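Local coordinates for protein probable transcriptional regulator (Vibrio vulnificus, PDB 4GHJ) that probably binds DNA through a helix-turn-helix domain of the XRE family and so regulates transcription, at residues B[46-51]-B[86-91]; B[50-55]-B[65-70]. One frame throughout, in Å; residues are numbered along the deposited sequence.

Contact 1: residues B[46-51]-B[86-91]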
# COMPACT_ATOMS: atom_id res chain seq x y z
N LEU B 46 13.43 4.00 -12.18
CA LEU B 46 14.75 4.20 -12.79
C LEU B 46 15.10 3.03 -13.71
O LEU B 46 15.64 3.23 -14.79
CB LEU B 46 15.81 4.39 -11.71
CG LEU B 46 15.71 5.67 -10.86
CD1 LEU B 46 16.85 5.70 -9.77
CD2 LEU B 46 15.79 6.92 -11.73
N ASN B 47 14.74 1.82 -13.30
CA ASN B 47 14.96 0.64 -14.12
C ASN B 47 14.15 0.67 -15.43
O ASN B 47 14.51 -0.00 -16.39
CB ASN B 47 14.65 -0.63 -13.32
CG ASN B 47 15.68 -0.88 -12.23
OD1 ASN B 47 16.78 -0.33 -12.26
ND2 ASN B 47 15.32 -1.71 -11.24
N ARG B 48 13.10 1.49 -15.47
CA ARG B 48 12.28 1.64 -16.67
C ARG B 48 12.64 2.90 -17.47
O ARG B 48 11.99 3.21 -18.47
CB ARG B 48 10.80 1.65 -16.26
CG ARG B 48 10.34 0.25 -15.86
CD ARG B 48 9.12 0.21 -14.95
NE ARG B 48 8.79 -1.18 -14.74
CZ ARG B 48 9.47 -1.99 -13.93
NH1 ARG B 48 10.49 -1.54 -13.20
NH2 ARG B 48 9.11 -3.26 -13.85
N ASP B 49 13.69 3.60 -17.01
CA ASP B 49 14.17 4.83 -17.63
C ASP B 49 13.14 5.94 -17.64
O ASP B 49 13.05 6.71 -18.60
CB ASP B 49 14.67 4.57 -19.04
CG ASP B 49 15.99 3.86 -19.05
OD1 ASP B 49 16.73 4.00 -18.05
OD2 ASP B 49 16.32 3.20 -20.06
N LEU B 50 12.37 6.04 -16.56
CA LEU B 50 11.33 7.06 -16.46
C LEU B 50 11.72 8.13 -15.47
O LEU B 50 12.44 7.86 -14.51
CB LEU B 50 10.01 6.42 -16.03
CG LEU B 50 9.23 5.60 -17.06
CD1 LEU B 50 8.10 4.80 -16.40
CD2 LEU B 50 8.66 6.49 -18.16
N THR B 51 11.27 9.36 -15.72
CA THR B 51 11.48 10.44 -14.75
C THR B 51 10.23 10.53 -13.83
O THR B 51 9.19 9.96 -14.16
CB THR B 51 11.65 11.78 -15.44
OG1 THR B 51 10.43 12.12 -16.12
CG2 THR B 51 12.82 11.75 -16.45
N LEU B 86 3.90 2.13 -14.09
CA LEU B 86 5.11 1.34 -14.27
C LEU B 86 4.83 -0.08 -14.80
O LEU B 86 5.75 -0.89 -14.93
CB LEU B 86 5.86 1.25 -12.93
CG LEU B 86 6.30 2.57 -12.30
CD1 LEU B 86 6.83 2.34 -10.89
CD2 LEU B 86 7.34 3.24 -13.17
N ASP B 87 3.57 -0.39 -15.09
CA ASP B 87 3.15 -1.72 -15.54
C ASP B 87 3.56 -2.76 -14.49
O ASP B 87 4.15 -3.80 -14.80
CB ASP B 87 3.75 -2.06 -16.91
CG ASP B 87 3.11 -3.29 -17.54
OD1 ASP B 87 1.94 -3.62 -17.20
OD2 ASP B 87 3.77 -3.93 -18.38
N LEU B 88 3.26 -2.45 -13.23
CA LEU B 88 3.57 -3.31 -12.08
C LEU B 88 2.32 -3.53 -11.20
O LEU B 88 2.42 -3.91 -10.03
CB LEU B 88 4.69 -2.68 -11.24
CG LEU B 88 6.11 -2.74 -11.79
CD1 LEU B 88 7.12 -1.98 -10.91
CD2 LEU B 88 6.54 -4.20 -11.93
N THR B 89 1.14 -3.32 -11.77
CA THR B 89 -0.12 -3.43 -11.01
C THR B 89 -0.27 -4.74 -10.22
O THR B 89 -0.68 -4.71 -9.06
CB THR B 89 -1.35 -3.25 -11.94
OG1 THR B 89 -1.13 -2.19 -12.86
CG2 THR B 89 -2.64 -2.98 -11.09
N GLU B 90 0.10 -5.87 -10.83
CA GLU B 90 -0.02 -7.19 -10.15
C GLU B 90 0.83 -7.33 -8.88
O GLU B 90 0.53 -8.15 -8.00
CB GLU B 90 0.34 -8.33 -11.09
CG GLU B 90 -0.54 -8.48 -12.33
CD GLU B 90 -0.12 -9.66 -13.21
OE1 GLU B 90 0.43 -10.65 -12.66
OE2 GLU B 90 -0.36 -9.61 -14.44
N GLN B 91 1.89 -6.53 -8.77
CA GLN B 91 2.70 -6.52 -7.57
C GLN B 91 1.87 -6.19 -6.32
O GLN B 91 2.26 -6.55 -5.22
CB GLN B 91 3.85 -5.52 -7.70
CG GLN B 91 4.92 -5.95 -8.68
CD GLN B 91 5.77 -7.09 -8.13
OE1 GLN B 91 6.35 -7.00 -7.03
NE2 GLN B 91 5.85 -8.17 -8.89
O HOH W 1 6.77 -3.83 -15.64
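Arg48 and Leu86 face each other across two helix ends, their CA atoms 7.6 Å apart, where the turn that closes helix 30-47 meets the turn that closes helix 76-85. Both helices of this XRE-like helix-turn-helix domain finish in a Schellman motif, with Asp49 and Asp87 as the residues of positive phi. Arg48 bridges the gap. With chi1 at -73° its CG lies anti to the carbonyl carbon, and the chain then runs extended from CG to NE, crossing Leu86 at about a right angle. CD of Arg48 rests 3.9 Å from CD2 of Leu86, while its NE gives a weak, bent hydrogen bond to O of Leu86 (3.1 Å, 125° at the hydrogen), reaching it obliquely to the guanidinium plane. The same group has a stronger tie: NH1 is bonded to O of Ala44 in the last turn of helix 30-47. Leu88 covers one face of the guanidinium, CD1 standing 3.7 Å above the plane over its centre, so the flat cation has an aliphatic lid. Beyond the polar grip, the side chains of Leu50 and Leu86 run alongside, pointing opposite ways, and touch through CD1 of Leu50 and CD2 of Leu86 at 3.7 Å; Leu50 also packs on Val55 of helix 52-59, which extends this apolar patch inward. Leu88 also packs against Leu83 of helix 76-85 and against Ile96 of the second subunit, placing the contact beside the dimer interface. A water in the guanidinium plane completes the bridge between the two turns, accepting from NH2 of Arg48 at 3.0 Å and donating to O of Asp87 at 2.8 Å.

Contact 2: residues B[50-55]-B[65-70]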
# COMPACT_ATOMS: atom_id res chain seq x y z
N LEU B 50 12.37 6.04 -16.56
CA LEU B 50 11.33 7.06 -16.46
C LEU B 50 11.72 8.13 -15.47
O LEU B 50 12.44 7.86 -14.51
CB LEU B 50 10.01 6.42 -16.03
CG LEU B 50 9.23 5.60 -17.06
CD1 LEU B 50 8.10 4.80 -16.40
CD2 LEU B 50 8.66 6.49 -18.16
N THR B 51 11.27 9.36 -15.72
CA THR B 51 11.48 10.44 -14.75
C THR B 51 10.23 10.53 -13.83
O THR B 51 9.19 9.96 -14.16
CB THR B 51 11.65 11.78 -15.44
OG1 THR B 51 10.43 12.12 -16.12
CG2 THR B 51 12.82 11.75 -16.45
N GLN B 52 10.32 11.29 -12.74
CA GLN B 52 9.18 11.52 -11.85
C GLN B 52 8.07 12.25 -12.63
O GLN B 52 6.89 11.93 -12.49
CB GLN B 52 9.56 12.31 -10.60
CG GLN B 52 10.41 11.54 -9.61
CD GLN B 52 10.72 12.31 -8.37
OE1 GLN B 52 10.75 13.55 -8.37
NE2 GLN B 52 10.98 11.58 -7.29
N SER B 53 8.47 13.22 -13.45
CA SER B 53 7.54 13.97 -14.28
C SER B 53 6.80 13.06 -15.24
O SER B 53 5.60 13.20 -15.39
CB SER B 53 8.27 15.05 -15.07
OG SER B 53 8.86 15.97 -14.20
N GLU B 54 7.51 12.11 -15.86
CA GLU B 54 6.91 11.16 -16.82
C GLU B 54 5.91 10.18 -16.14
O GLU B 54 4.86 9.86 -16.71
CB GLU B 54 7.99 10.38 -17.58
CG GLU B 54 8.81 11.27 -18.55
CD GLU B 54 10.11 10.62 -19.06
OE1 GLU B 54 10.54 9.59 -18.48
OE2 GLU B 54 10.70 11.15 -20.04
N VAL B 55 6.23 9.72 -14.93
CA VAL B 55 5.31 8.85 -14.17
C VAL B 55 4.03 9.64 -13.85
O VAL B 55 2.90 9.16 -14.07
CB VAL B 55 5.97 8.31 -12.91
CG1 VAL B 55 4.93 7.60 -12.00
CG2 VAL B 55 7.12 7.36 -13.29
N THR B 65 3.36 14.64 -6.15
CA THR B 65 2.73 13.47 -5.55
C THR B 65 3.63 12.26 -5.73
O THR B 65 3.75 11.43 -4.82
CB THR B 65 1.34 13.26 -6.17
OG1 THR B 65 0.57 14.46 -5.98
CG2 THR B 65 0.63 12.09 -5.54
N VAL B 66 4.30 12.18 -6.87
CA VAL B 66 5.23 11.08 -7.15
C VAL B 66 6.49 11.24 -6.28
O VAL B 66 7.01 10.27 -5.71
CB VAL B 66 5.60 11.02 -8.66
CG1 VAL B 66 6.73 9.98 -8.92
CG2 VAL B 66 4.36 10.72 -9.48
N LEU B 67 6.98 12.47 -6.19
CA LEU B 67 8.17 12.78 -5.39
C LEU B 67 7.95 12.35 -3.94
O LEU B 67 8.79 11.65 -3.36
CB LEU B 67 8.48 14.27 -5.53
CG LEU B 67 9.71 14.88 -4.85
CD1 LEU B 67 10.02 16.27 -5.47
CD2 LEU B 67 9.48 15.02 -3.37
N ASN B 68 6.79 12.72 -3.37
CA ASN B 68 6.45 12.32 -2.02
C ASN B 68 6.30 10.82 -1.84
O ASN B 68 6.67 10.30 -0.79
CB ASN B 68 5.16 13.03 -1.53
CG ASN B 68 5.38 14.51 -1.24
OD1 ASN B 68 6.49 14.93 -0.99
ND2 ASN B 68 4.30 15.30 -1.27
N ALA B 69 5.75 10.14 -2.85
CA ALA B 69 5.56 8.70 -2.79
C ALA B 69 6.90 7.96 -2.69
O ALA B 69 7.04 6.96 -1.97
CB ALA B 69 4.75 8.21 -4.02
N GLU B 70 7.91 8.48 -3.40
CA GLU B 70 9.22 7.85 -3.38
C GLU B 70 9.96 8.08 -2.03
O GLU B 70 11.01 7.53 -1.78
CB GLU B 70 10.04 8.28 -4.60
CG GLU B 70 9.46 7.66 -5.87
CD GLU B 70 10.20 8.01 -7.14
OE1 GLU B 70 11.26 8.70 -7.10
OE2 GLU B 70 9.70 7.54 -8.19
O HOH W 2 11.49 11.80 -4.36
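Gln52, in the first turn of helix 52-59, which opens with a capping box of Thr51 and Glu54, reaches across to helix 63-69, its CA 6.2 Å from that of Val66; these are the two helices of the helix-turn-helix unit. CB of Gln52 lies 4.0 Å from CG1 of Val66, and CG continues over the same methyl as the two side chains pass antiparallel. Beyond CG the chain is extended (chi2 -177°), which carries the amide past the valine to Leu67 and Glu70. CD comes near CA of Leu67, and OE1 lies against the leucine side chain, 3.7 Å from CB. Deeper in, CG1 of Val55 meets CG2 of Val66 at 4.1 Å, and Val55 continues onto Ile82 of helix 76-85. NE2 of Gln52 makes the polar contacts. It donates to OE1 of Glu70 at 2.9 Å in a nearly straight bond (165°); the acceptor lies in the amide plane, but the N-H comes from above the carboxylate, whose plane is turned 58° from the amide. It also donates to a water that in turn gives a hydrogen bond to O of Leu67. Two bonds from NE2 thus restrain the rotation of the Gln52 amide. OE2 of Glu70 forms a salt bridge to Arg45, so the carboxylate links the C-terminal part of segment 65-70 to helices 52-59 and 30-47; with an arginine as partner, it probably stays ionised.

Contacts 1 and 2 share Leu50 and Thr51, and their centres are 11 Å apart. From this common stretch the chain serves two neighbours: contact 1 reaches the turn after helix 76-85, contact 2 the nearer helix 63-69. Their apolar parts are continuous, with CD2 of Leu86 4.1 Å from CG2 of Val55. Arg45 of helix 30-47 adds a polar connection, since it binds both O of Leu50 and the carboxylate of Glu70. Contact 1 borders the second subunit, whereas no other chain of the assembly touches the segments of contact 2, which joins the helices of the probable DNA-binding unit.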